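Local coordinates for protein LAO/AO transport system kinase (PDB 2P67) that is a MeaB-family member of the P-loop NTPase clan, built on a parallel beta-sheet flanked by helices, at residues A7-S12 with S42-D47; A22-A27 with A118-P123; T29-R34 with S134-E139. All blocks are in the same frame, centred on the assembly; numbering follows the deposited sequence.

Contact 1. Residues A7-S12 with S42-D47; sequences ATLAES and STQLLD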
ATOM      1  N   ALA A   7      26.334 -20.971 -30.111  1.00 33.07           N
ATOM      2  CA  ALA A   7      27.780 -21.063 -30.343  1.00 32.56           C
ATOM      3  C   ALA A   7      28.566 -19.764 -30.086  1.00 32.40           C
ATOM      4  O   ALA A   7      29.668 -19.803 -29.552  1.00 32.87           O
ATOM      5  CB  ALA A   7      28.054 -21.572 -31.751  1.00 32.74           C
ATOM      6  N   THR A   8      27.999 -18.611 -30.447  1.00 31.78           N
ATOM      7  CA  THR A   8      28.708 -17.335 -30.309  1.00 30.96           C
ATOM      8  C   THR A   8      28.381 -16.561 -29.029  1.00 30.21           C
ATOM      9  O   THR A   8      28.848 -15.437 -28.862  1.00 30.32           O
ATOM     10  CB  THR A   8      28.439 -16.394 -31.498  1.00 31.41           C
ATOM     11  OG1 THR A   8      27.083 -15.918 -31.442  1.00 32.04           O
ATOM     12  CG2 THR A   8      28.679 -17.112 -32.822  1.00 32.00           C
ATOM     13  N   LEU A   9      27.583 -17.146 -28.138  1.00 29.69           N
ATOM     14  CA  LEU A   9      27.088 -16.411 -26.963  1.00 29.72           C
ATOM     15  C   LEU A   9      28.201 -15.744 -26.131  1.00 29.69           C
ATOM     16  O   LEU A   9      28.098 -14.564 -25.769  1.00 29.18           O
ATOM     17  CB  LEU A   9      26.210 -17.314 -26.089  1.00 29.49           C
ATOM     18  CG  LEU A   9      25.456 -16.633 -24.935  1.00 30.81           C
ATOM     19  CD1 LEU A   9      24.618 -15.458 -25.439  1.00 29.46           C
ATOM     20  CD2 LEU A   9      24.588 -17.651 -24.239  1.00 31.43           C
ATOM     21  N   ALA A  10      29.271 -16.485 -25.855  1.00 29.44           N
ATOM     22  CA  ALA A  10      30.349 -15.958 -25.033  1.00 29.43           C
ATOM     23  C   ALA A  10      31.061 -14.773 -25.666  1.00 29.22           C
ATOM     24  O   ALA A  10      31.355 -13.807 -24.976  1.00 29.90           O
ATOM     25  CB  ALA A  10      31.343 -17.075 -24.645  1.00 29.70           C
ATOM     26  N   GLU A  11      31.352 -14.832 -26.970  1.00 29.03           N
ATOM     27  CA  GLU A  11      31.986 -13.692 -27.650  1.00 29.28           C
ATOM     28  C   GLU A  11      31.029 -12.493 -27.731  1.00 27.79           C
ATOM     29  O   GLU A  11      31.450 -11.348 -27.606  1.00 27.56           O
ATOM     30  CB  GLU A  11      32.552 -14.097 -29.034  1.00 29.62           C
ATOM     31  CG  GLU A  11      32.439 -13.067 -30.194  1.00 34.75           C
ATOM     32  CD  GLU A  11      33.356 -11.815 -30.121  1.00 41.76           C
ATOM     33  OE1 GLU A  11      33.396 -11.086 -31.156  1.00 43.38           O
ATOM     34  OE2 GLU A  11      34.019 -11.539 -29.079  1.00 43.36           O
ATOM     35  N   SER A  12      29.743 -12.781 -27.920  1.00 27.30           N
ATOM     36  CA  SER A  12      28.710 -11.737 -27.924  1.00 26.28           C
ATOM     37  C   SER A  12      28.651 -11.008 -26.591  1.00 25.77           C
ATOM     38  O   SER A  12      28.550  -9.775 -26.547  1.00 25.85           O
ATOM     39  CB  SER A  12      27.360 -12.352 -28.246  1.00 26.86           C
ATOM     40  OG  SER A  12      27.413 -12.953 -29.529  1.00 27.89           O
ATOM     41  N   SER A  42      17.834 -16.172 -24.853  1.00 26.76           N
ATOM     42  CA  SER A  42      17.700 -14.969 -24.005  1.00 27.68           C
ATOM     43  C   SER A  42      17.875 -15.318 -22.535  1.00 27.26           C
ATOM     44  O   SER A  42      18.543 -14.607 -21.790  1.00 26.16           O
ATOM     45  CB  SER A  42      16.314 -14.359 -24.194  1.00 27.18           C
ATOM     46  OG  SER A  42      16.286 -13.615 -25.387  1.00 31.20           O
ATOM     47  N   THR A  43      17.245 -16.416 -22.138  1.00 27.22           N
ATOM     48  CA  THR A  43      17.413 -16.968 -20.798  1.00 28.38           C
ATOM     49  C   THR A  43      18.894 -17.294 -20.471  1.00 27.97           C
ATOM     50  O   THR A  43      19.389 -16.952 -19.398  1.00 27.96           O
ATOM     51  CB  THR A  43      16.476 -18.186 -20.621  1.00 28.67           C
ATOM     52  OG1 THR A  43      15.110 -17.739 -20.769  1.00 30.85           O
ATOM     53  CG2 THR A  43      16.665 -18.808 -19.255  1.00 29.92           C
ATOM     54  N   GLN A  44      19.600 -17.917 -21.411  1.00 27.51           N
ATOM     55  CA  GLN A  44      21.030 -18.214 -21.254  1.00 27.44           C
ATOM     56  C   GLN A  44      21.845 -16.922 -21.106  1.00 25.70           C
ATOM     57  O   GLN A  44      22.749 -16.830 -20.267  1.00 25.55           O
ATOM     58  CB  GLN A  44      21.558 -18.953 -22.492  1.00 28.20           C
ATOM     59  CG  GLN A  44      21.162 -20.405 -22.687  1.00 33.95           C
ATOM     60  CD  GLN A  44      21.768 -20.984 -23.985  1.00 38.42           C
ATOM     61  OE1 GLN A  44      22.993 -21.019 -24.157  1.00 42.66           O
ATOM     62  NE2 GLN A  44      20.911 -21.418 -24.900  1.00 41.08           N
ATOM     63  N   LEU A  45      21.543 -15.931 -21.949  1.00 24.25           N
ATOM     64  CA  LEU A  45      22.255 -14.649 -21.927  1.00 23.37           C
ATOM     65  C   LEU A  45      22.067 -13.953 -20.574  1.00 23.00           C
ATOM     66  O   LEU A  45      23.028 -13.465 -19.969  1.00 22.72           O
ATOM     67  CB  LEU A  45      21.725 -13.730 -23.050  1.00 24.14           C
ATOM     68  CG  LEU A  45      22.135 -12.253 -23.037  1.00 23.93           C
ATOM     69  CD1 LEU A  45      23.646 -12.143 -23.074  1.00 25.26           C
ATOM     70  CD2 LEU A  45      21.507 -11.489 -24.214  1.00 26.34           C
ATOM     71  N   LEU A  46      20.818 -13.883 -20.124  1.00 23.23           N
ATOM     72  CA  LEU A  46      20.509 -13.162 -18.883  1.00 23.90           C
ATOM     73  C   LEU A  46      21.167 -13.850 -17.683  1.00 24.33           C
ATOM     74  O   LEU A  46      21.773 -13.178 -16.846  1.00 25.04           O
ATOM     75  CB  LEU A  46      19.004 -12.993 -18.697  1.00 23.65           C
ATOM     76  CG  LEU A  46      18.345 -11.984 -19.660  1.00 24.09           C
ATOM     77  CD1 LEU A  46      16.833 -12.210 -19.733  1.00 26.00           C
ATOM     78  CD2 LEU A  46      18.708 -10.517 -19.335  1.00 23.67           C
ATOM     79  N   ASP A  47      21.089 -15.180 -17.618  1.00 24.93           N
ATOM     80  CA  ASP A  47      21.831 -15.933 -16.579  1.00 25.29           C
ATOM     81  C   ASP A  47      23.314 -15.600 -16.630  1.00 25.59           C
ATOM     82  O   ASP A  47      23.947 -15.299 -15.607  1.00 26.15           O
ATOM     83  CB  ASP A  47      21.651 -17.454 -16.748  1.00 25.17           C
ATOM     84  CG  ASP A  47      20.265 -17.928 -16.392  1.00 26.13           C
ATOM     85  OD1 ASP A  47      19.521 -17.195 -15.715  1.00 27.26           O
ATOM     86  OD2 ASP A  47      19.893 -19.040 -16.813  1.00 27.32           O
TER
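With its CG turned anti to the backbone N (chi1 -171°), Leu-9 sends both methyl branches from the first turn of helix 9-17 across to helix 36-49, where they settle over Gln-44 and Leu-45. Gln-44 takes the other kind of first torsion: its CG is anti to the carbonyl carbon (chi1 -73°), and the chain then runs extended, which carries the amide end out to Leu-9, the two side chains crossing at a slant. The two branches of Leu-9 divide the work. Leu-9 CD2 touches Gln-44 at two levels, the root of the side chain through CB at 3.7 Å and the far end through the amide oxygen OE1, also at 3.7 Å. Leu-9 CD1 turns to Leu-45 and packs on Leu-45 CB at 4.1 Å, with Leu-45 CD1 at a similar distance. Leu-45 itself is buried and reaches Ala-27 of helix 21-32 and Leu-143 of helix 133-146, which joins this small apolar patch to those two helices. Within the first segment, the OG of Ser-12 donates to Thr-8 O at 2.9 Å, approaching from 56° above the carbonyl plane, while Ser-12 N binds the same oxygen, so that Thr-8 O is gripped twice at the start of the helix. Other residues of segment 42-47 meet the second subunit: Asp-47 OD1 accepts from Ser-315 N and Thr-318 OG1 of that chain. Across the contact itself there are only van der Waals touches, one hydrophobic side chain against the aliphatic root and amide oxygen of a glutamine and a neighbouring leucine; the join of the N-terminal helix to helix 36-49 therefore rests on shape and apolar burial and lacks a directional polar bond.

Contact 2. Residues A22-A27 with A118-P123; sequences ATLAQA and AAFIRP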
ATOM      1  N   ALA A  22      26.099  -1.768 -31.012  1.00 27.90           N
ATOM      2  CA  ALA A  22      25.371  -2.648 -31.943  1.00 27.01           C
ATOM      3  C   ALA A  22      24.988  -3.961 -31.263  1.00 25.55           C
ATOM      4  O   ALA A  22      23.875  -4.463 -31.458  1.00 24.40           O
ATOM      5  CB  ALA A  22      26.180  -2.900 -33.209  1.00 26.99           C
ATOM      6  N   THR A  23      25.898  -4.485 -30.432  1.00 24.54           N
ATOM      7  CA  THR A  23      25.640  -5.723 -29.709  1.00 23.61           C
ATOM      8  C   THR A  23      24.583  -5.516 -28.616  1.00 23.16           C
ATOM      9  O   THR A  23      23.737  -6.371 -28.426  1.00 22.44           O
ATOM     10  CB  THR A  23      26.922  -6.403 -29.146  1.00 23.64           C
ATOM     11  OG1 THR A  23      27.772  -6.792 -30.227  1.00 24.72           O
ATOM     12  CG2 THR A  23      26.563  -7.675 -28.382  1.00 23.86           C
ATOM     13  N   LEU A  24      24.638  -4.390 -27.914  1.00 22.41           N
ATOM     14  CA  LEU A  24      23.607  -4.073 -26.945  1.00 22.00           C
ATOM     15  C   LEU A  24      22.218  -4.046 -27.610  1.00 22.00           C
ATOM     16  O   LEU A  24      21.288  -4.683 -27.120  1.00 21.19           O
ATOM     17  CB  LEU A  24      23.896  -2.755 -26.223  1.00 22.14           C
ATOM     18  CG  LEU A  24      22.901  -2.369 -25.113  1.00 21.68           C
ATOM     19  CD1 LEU A  24      22.713  -3.470 -24.055  1.00 22.32           C
ATOM     20  CD2 LEU A  24      23.289  -1.055 -24.465  1.00 21.57           C
ATOM     21  N   ALA A  25      22.101  -3.342 -28.735  1.00 22.40           N
ATOM     22  CA  ALA A  25      20.813  -3.256 -29.441  1.00 23.49           C
ATOM     23  C   ALA A  25      20.352  -4.639 -29.875  1.00 24.08           C
ATOM     24  O   ALA A  25      19.179  -4.985 -29.732  1.00 24.43           O
ATOM     25  CB  ALA A  25      20.935  -2.334 -30.619  1.00 23.77           C
ATOM     26  N   GLN A  26      21.288  -5.433 -30.398  1.00 24.54           N
ATOM     27  CA  GLN A  26      20.998  -6.796 -30.835  1.00 25.16           C
ATOM     28  C   GLN A  26      20.512  -7.662 -29.674  1.00 24.01           C
ATOM     29  O   GLN A  26      19.587  -8.437 -29.818  1.00 23.64           O
ATOM     30  CB  GLN A  26      22.267  -7.444 -31.380  1.00 26.24           C
ATOM     31  CG  GLN A  26      22.456  -7.414 -32.871  1.00 31.57           C
ATOM     32  CD  GLN A  26      23.638  -8.320 -33.245  1.00 36.21           C
ATOM     33  OE1 GLN A  26      23.455  -9.486 -33.600  1.00 40.26           O
ATOM     34  NE2 GLN A  26      24.846  -7.806 -33.088  1.00 38.65           N
ATOM     35  N   ALA A  27      21.190  -7.560 -28.532  1.00 23.18           N
ATOM     36  CA  ALA A  27      20.814  -8.316 -27.331  1.00 22.23           C
ATOM     37  C   ALA A  27      19.418  -7.917 -26.819  1.00 21.83           C
ATOM     38  O   ALA A  27      18.600  -8.765 -26.427  1.00 21.48           O
ATOM     39  CB  ALA A  27      21.895  -8.119 -26.229  1.00 21.63           C
ATOM     40  N   ALA A 118      27.892   8.595 -26.231  1.00 33.48           N
ATOM     41  CA  ALA A 118      27.970   8.079 -24.864  1.00 32.78           C
ATOM     42  C   ALA A 118      26.582   7.862 -24.251  1.00 31.85           C
ATOM     43  O   ALA A 118      26.469   7.537 -23.066  1.00 31.78           O
ATOM     44  CB  ALA A 118      28.830   9.009 -23.980  1.00 33.06           C
ATOM     45  N   ALA A 119      25.535   8.043 -25.060  1.00 30.64           N
ATOM     46  CA  ALA A 119      24.170   7.711 -24.636  1.00 29.37           C
ATOM     47  C   ALA A 119      23.568   6.521 -25.419  1.00 29.07           C
ATOM     48  O   ALA A 119      24.115   6.071 -26.450  1.00 29.27           O
ATOM     49  CB  ALA A 119      23.273   8.936 -24.700  1.00 29.05           C
ATOM     50  N   PHE A 120      22.453   5.995 -24.914  1.00 27.03           N
ATOM     51  CA  PHE A 120      21.776   4.866 -25.540  1.00 25.87           C
ATOM     52  C   PHE A 120      20.318   4.967 -25.092  1.00 25.91           C
ATOM     53  O   PHE A 120      20.045   4.918 -23.894  1.00 24.81           O
ATOM     54  CB  PHE A 120      22.406   3.543 -25.054  1.00 25.25           C
ATOM     55  CG  PHE A 120      21.948   2.320 -25.817  1.00 25.72           C
ATOM     56  CD1 PHE A 120      22.713   1.818 -26.881  1.00 25.31           C
ATOM     57  CD2 PHE A 120      20.768   1.659 -25.465  1.00 24.91           C
ATOM     58  CE1 PHE A 120      22.300   0.682 -27.604  1.00 26.53           C
ATOM     59  CE2 PHE A 120      20.349   0.521 -26.169  1.00 25.60           C
ATOM     60  CZ  PHE A 120      21.125   0.032 -27.259  1.00 25.41           C
ATOM     61  N   ILE A 121      19.396   5.093 -26.043  1.00 25.62           N
ATOM     62  CA  ILE A 121      17.970   5.240 -25.730  1.00 25.77           C
ATOM     63  C   ILE A 121      17.143   4.075 -26.305  1.00 25.81           C
ATOM     64  O   ILE A 121      17.237   3.792 -27.501  1.00 25.76           O
ATOM     65  CB  ILE A 121      17.410   6.600 -26.273  1.00 26.18           C
ATOM     66  CG1 ILE A 121      18.256   7.781 -25.790  1.00 26.62           C
ATOM     67  CG2 ILE A 121      15.935   6.770 -25.880  1.00 24.98           C
ATOM     68  CD1 ILE A 121      18.199   9.001 -26.711  1.00 29.24           C
ATOM     69  N   ARG A 122      16.334   3.415 -25.472  1.00 25.12           N
ATOM     70  CA  ARG A 122      15.515   2.282 -25.925  1.00 25.21           C
ATOM     71  C   ARG A 122      14.100   2.335 -25.335  1.00 25.74           C
ATOM     72  O   ARG A 122      13.953   2.461 -24.120  1.00 25.68           O
ATOM     73  CB  ARG A 122      16.194   0.959 -25.538  1.00 24.89           C
ATOM     74  CG  ARG A 122      15.554  -0.291 -26.141  1.00 23.55           C
ATOM     75  CD  ARG A 122      15.920  -0.462 -27.624  1.00 23.29           C
ATOM     76  NE  ARG A 122      15.337  -1.704 -28.132  1.00 22.72           N
ATOM     77  CZ  ARG A 122      15.960  -2.565 -28.942  1.00 25.14           C
ATOM     78  NH1 ARG A 122      15.321  -3.667 -29.314  1.00 24.89           N
ATOM     79  NH2 ARG A 122      17.217  -2.349 -29.360  1.00 23.17           N
ATOM     80  N   PRO A 123      13.055   2.240 -26.187  1.00 26.71           N
ATOM     81  CA  PRO A 123      11.669   2.195 -25.712  1.00 27.17           C
ATOM     82  C   PRO A 123      11.223   0.800 -25.270  1.00 27.83           C
ATOM     83  O   PRO A 123      11.660  -0.224 -25.825  1.00 28.31           O
ATOM     84  CB  PRO A 123      10.874   2.659 -26.938  1.00 27.33           C
ATOM     85  CG  PRO A 123      11.691   2.070 -28.091  1.00 27.38           C
ATOM     86  CD  PRO A 123      13.124   2.235 -27.667  1.00 27.08           C
TER
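Leu-24 CD2 sits almost exactly above the middle of the Phe-120 ring, 3.5 Å from the centroid and only 4° off the ring normal, a CH-pi contact made squarely over one face. CG of the same leucine touches the far end of the ring, at 3.7 Å from Phe-120 CZ, while Ala-25 flanks the ring: its CA lies in the ring plane at the edge and its CB is 4.1 Å from Phe-120 CZ. Both Leu-24 and Phe-120 (chi1 -170° for the ring) hold CG anti to the backbone N, which extends them toward each other between helix and strand. Two residues further along the strand, Arg-122 also reaches back to the helix. The chain of Arg-122 bends at chi2 and brings its NH2 to 3.3 Å from Ala-25 O in a weak hydrogen bond, with Ala-25 CB in the guanidinium plane at the edge. The stronger polar hold on this arginine is made by NH1, which forms a salt bridge with Glu-32 and a hydrogen bond with Thr-29, both further down the same helix. In the next shell, Met-28 rests on Phe-120 and Arg-122, and Tyr-149 touches Leu-24 as well as the phenylalanine. The axes of helix 22-27 and strand 119-123 run nearly parallel, 15° apart, with a closest approach of 10.7 Å. Strand 119-124 is the outermost strand on one side of the parallel sheet within this chain, beside strand 87-92; helix 21-32 packs along it, and Leu-16 of helix 9-17 also packs on Leu-24.

Contact 3. Residues T29-R34 with S134-E139; sequences TLVESR and SQRARE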
ATOM      1  N   THR A  29      16.979  -6.652 -28.703  1.00 24.14           N
ATOM      2  CA  THR A  29      16.041  -7.211 -29.694  1.00 25.05           C
ATOM      3  C   THR A  29      15.781  -8.692 -29.454  1.00 25.94           C
ATOM      4  O   THR A  29      14.621  -9.143 -29.483  1.00 26.26           O
ATOM      5  CB  THR A  29      16.511  -6.932 -31.140  1.00 24.89           C
ATOM      6  OG1 THR A  29      16.418  -5.526 -31.385  1.00 27.12           O
ATOM      7  CG2 THR A  29      15.631  -7.664 -32.180  1.00 26.78           C
ATOM      8  N   LEU A  30      16.844  -9.426 -29.139  1.00 26.00           N
ATOM      9  CA  LEU A  30      16.744 -10.846 -28.805  1.00 27.06           C
ATOM     10  C   LEU A  30      15.855 -11.092 -27.597  1.00 27.85           C
ATOM     11  O   LEU A  30      15.012 -11.986 -27.612  1.00 27.57           O
ATOM     12  CB  LEU A  30      18.145 -11.432 -28.565  1.00 26.72           C
ATOM     13  CG  LEU A  30      18.237 -12.912 -28.184  1.00 27.30           C
ATOM     14  CD1 LEU A  30      17.860 -13.802 -29.363  1.00 27.45           C
ATOM     15  CD2 LEU A  30      19.642 -13.232 -27.688  1.00 28.35           C
ATOM     16  N   VAL A  31      16.074 -10.309 -26.539  1.00 28.86           N
ATOM     17  CA  VAL A  31      15.264 -10.362 -25.315  1.00 31.16           C
ATOM     18  C   VAL A  31      13.787  -9.999 -25.577  1.00 32.20           C
ATOM     19  O   VAL A  31      12.886 -10.474 -24.877  1.00 33.31           O
ATOM     20  CB  VAL A  31      15.909  -9.465 -24.202  1.00 31.15           C
ATOM     21  CG1 VAL A  31      14.986  -9.289 -22.996  1.00 32.44           C
ATOM     22  CG2 VAL A  31      17.244 -10.055 -23.791  1.00 30.60           C
ATOM     23  N   GLU A  32      13.540  -9.188 -26.598  1.00 33.40           N
ATOM     24  CA  GLU A  32      12.174  -8.803 -26.974  1.00 34.66           C
ATOM     25  C   GLU A  32      11.463  -9.743 -27.967  1.00 35.40           C
ATOM     26  O   GLU A  32      10.265  -9.573 -28.256  1.00 35.30           O
ATOM     27  CB  GLU A  32      12.184  -7.389 -27.534  1.00 34.78           C
ATOM     28  CG  GLU A  32      12.556  -6.330 -26.521  1.00 36.16           C
ATOM     29  CD  GLU A  32      12.504  -4.950 -27.126  1.00 39.73           C
ATOM     30  OE1 GLU A  32      12.990  -4.800 -28.273  1.00 39.74           O
ATOM     31  OE2 GLU A  32      11.966  -4.024 -26.461  1.00 44.25           O
ATOM     32  N   SER A  33      12.196 -10.709 -28.514  1.00 35.29           N
ATOM     33  CA  SER A  33      11.612 -11.666 -29.448  1.00 35.47           C
ATOM     34  C   SER A  33      10.750 -12.704 -28.738  1.00 35.50           C
ATOM     35  O   SER A  33      11.102 -13.189 -27.672  1.00 35.68           O
ATOM     36  CB  SER A  33      12.703 -12.373 -30.239  1.00 35.49           C
ATOM     37  OG  SER A  33      12.138 -13.296 -31.157  1.00 35.28           O
ATOM     38  N   ARG A  34       9.616 -13.032 -29.351  1.00 35.80           N
ATOM     39  CA  ARG A  34       8.721 -14.073 -28.835  1.00 36.36           C
ATOM     40  C   ARG A  34       8.954 -15.440 -29.499  1.00 36.14           C
ATOM     41  O   ARG A  34       8.317 -16.432 -29.155  1.00 35.47           O
ATOM     42  CB  ARG A  34       7.261 -13.628 -28.974  1.00 37.08           C
ATOM     43  CG  ARG A  34       6.909 -12.465 -28.047  1.00 39.29           C
ATOM     44  CD  ARG A  34       5.416 -12.188 -28.040  1.00 43.50           C
ATOM     45  NE  ARG A  34       4.975 -11.619 -29.308  1.00 45.73           N
ATOM     46  CZ  ARG A  34       4.951 -10.315 -29.578  1.00 48.09           C
ATOM     47  NH1 ARG A  34       5.343  -9.425 -28.671  1.00 47.60           N
ATOM     48  NH2 ARG A  34       4.526  -9.902 -30.763  1.00 49.32           N
ATOM     49  N   SER A 134       7.174  -4.345 -16.979  1.00 33.46           N
ATOM     50  CA  SER A 134       7.978  -4.235 -15.770  1.00 32.78           C
ATOM     51  C   SER A 134       9.147  -5.225 -15.777  1.00 31.02           C
ATOM     52  O   SER A 134      10.282  -4.829 -15.542  1.00 30.06           O
ATOM     53  CB  SER A 134       7.115  -4.436 -14.528  1.00 33.99           C
ATOM     54  OG  SER A 134       7.699  -3.776 -13.418  1.00 36.51           O
ATOM     55  N   GLN A 135       8.875  -6.503 -16.065  1.00 29.40           N
ATOM     56  CA  GLN A 135       9.957  -7.486 -16.215  1.00 28.13           C
ATOM     57  C   GLN A 135      10.886  -7.070 -17.364  1.00 26.67           C
ATOM     58  O   GLN A 135      12.100  -7.152 -17.245  1.00 24.98           O
ATOM     59  CB  GLN A 135       9.427  -8.922 -16.430  1.00 29.06           C
ATOM     60  CG  GLN A 135      10.538  -9.914 -16.739  1.00 31.24           C
ATOM     61  CD  GLN A 135      10.093 -11.369 -16.805  1.00 37.12           C
ATOM     62  OE1 GLN A 135       9.142 -11.780 -16.133  1.00 40.84           O
ATOM     63  NE2 GLN A 135      10.808 -12.167 -17.607  1.00 36.48           N
ATOM     64  N   ARG A 136      10.302  -6.607 -18.468  1.00 25.81           N
ATOM     65  CA  ARG A 136      11.074  -6.188 -19.633  1.00 25.37           C
ATOM     66  C   ARG A 136      12.027  -5.020 -19.340  1.00 24.46           C
ATOM     67  O   ARG A 136      13.209  -5.073 -19.712  1.00 23.38           O
ATOM     68  CB  ARG A 136      10.122  -5.848 -20.797  1.00 27.13           C
ATOM     69  CG  ARG A 136      10.812  -5.564 -22.140  1.00 30.21           C
ATOM     70  CD  ARG A 136      11.861  -6.634 -22.566  1.00 35.82           C
ATOM     71  NE  ARG A 136      11.440  -8.019 -22.322  1.00 40.61           N
ATOM     72  CZ  ARG A 136      10.523  -8.680 -23.035  1.00 44.24           C
ATOM     73  NH1 ARG A 136       9.898  -8.092 -24.059  1.00 44.32           N
ATOM     74  NH2 ARG A 136      10.216  -9.940 -22.711  1.00 46.35           N
ATOM     75  N   ALA A 137      11.518  -3.985 -18.663  1.00 22.75           N
ATOM     76  CA  ALA A 137      12.342  -2.846 -18.264  1.00 22.33           C
ATOM     77  C   ALA A 137      13.530  -3.309 -17.434  1.00 21.55           C
ATOM     78  O   ALA A 137      14.657  -2.877 -17.682  1.00 21.30           O
ATOM     79  CB  ALA A 137      11.500  -1.800 -17.491  1.00 22.46           C
ATOM     80  N   ARG A 138      13.268  -4.182 -16.454  1.00 21.20           N
ATOM     81  CA  ARG A 138      14.320  -4.707 -15.595  1.00 21.02           C
ATOM     82  C   ARG A 138      15.400  -5.458 -16.380  1.00 20.40           C
ATOM     83  O   ARG A 138      16.601  -5.268 -16.131  1.00 20.16           O
ATOM     84  CB  ARG A 138      13.743  -5.606 -14.504  1.00 21.41           C
ATOM     85  CG  ARG A 138      13.008  -4.867 -13.405  1.00 22.48           C
ATOM     86  CD  ARG A 138      12.496  -5.831 -12.358  1.00 27.02           C
ATOM     87  NE  ARG A 138      11.390  -5.236 -11.618  1.00 33.25           N
ATOM     88  CZ  ARG A 138      11.445  -4.740 -10.384  1.00 35.36           C
ATOM     89  NH1 ARG A 138      12.584  -4.770  -9.686  1.00 37.90           N
ATOM     90  NH2 ARG A 138      10.330  -4.222  -9.846  1.00 31.24           N
ATOM     91  N   GLU A 139      14.980  -6.323 -17.301  1.00 20.09           N
ATOM     92  CA  GLU A 139      15.945  -7.072 -18.103  1.00 20.31           C
ATOM     93  C   GLU A 139      16.804  -6.144 -18.999  1.00 20.46           C
ATOM     94  O   GLU A 139      18.027  -6.318 -19.113  1.00 20.20           O
ATOM     95  CB  GLU A 139      15.235  -8.179 -18.897  1.00 20.85           C
ATOM     96  CG  GLU A 139      14.617  -9.214 -17.963  1.00 22.71           C
ATOM     97  CD  GLU A 139      13.775 -10.247 -18.666  1.00 27.05           C
ATOM     98  OE1 GLU A 139      13.324  -9.995 -19.815  1.00 28.55           O
ATOM     99  OE2 GLU A 139      13.577 -11.318 -18.048  1.00 26.74           O
TER
HETATM  100  O   HOH W   1       9.572  -5.583 -25.092  1.00 46.79           O
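Val-31, buried near the end of helix 21-32, faces helix 133-146 with both its side chain and its carbonyl. Val-31 CG1 lies 3.7 Å from Glu-139 OE1 and 3.8 Å from Arg-136 NE. Val-31 O stands over the centre of the Arg-136 guanidinium, 3.4 Å above the plane, so it meets a face and not an N-H. Arg-136 arrives there because its chain folds at chi2 (49°) and chi3 (42°), laying the flat group against the last turn of helix 21-32. Glu-32 follows: its CA lies over the guanidinium near NH1, and its CG touches Arg-136 CD at 4.0 Å. The carboxylate and guanidinium are steeply inclined, 72° apart. A water accepts from Arg-136 NH1 at 2.7 Å and donates to Glu-32 OE2, while Glu-32 OE1 is held by Arg-122 in a salt bridge. On the other helix, which follows strand 119-124 in the P-loop NTPase-type fold, Gln-135 NE2 donates to Glu-139 OE2 at 2.9 Å, and Glu-139 OE1 pairs with Arg-317 of the second subunit. The same OE1 makes a long salt bridge within helix 133-146 to Arg-136 NE, an atom buried without a hydrogen-bond partner. Between the helices, the charged ends of Glu-32 and Arg-136 thus meet only through a water, and the nearby carboxylates would probably stabilise the arginine's positive charge.

All three contacts are partly buried and lie on the same side of the chain's centre. Contacts 2 and 3 share helix 21-32, successive turns of which meet strand 119-124 and then helix 133-146, and Arg-122 serves both. Contact 1, the farthest out, holds the preceding and following helices, 9-17 and 36-49, and reaches contact 3 through Ser-42 on Val-31 and Leu-46 on Glu-139. Its chemistry is apolar, contact 2 mixes CH-pi packing with a weak polar bond, and contact 3 lays a guanidinium against a carbonyl and aliphatic atoms, with a water between the charged groups. Contacts 1 and 3 also touch the second subunit, whereas contact 2 does not.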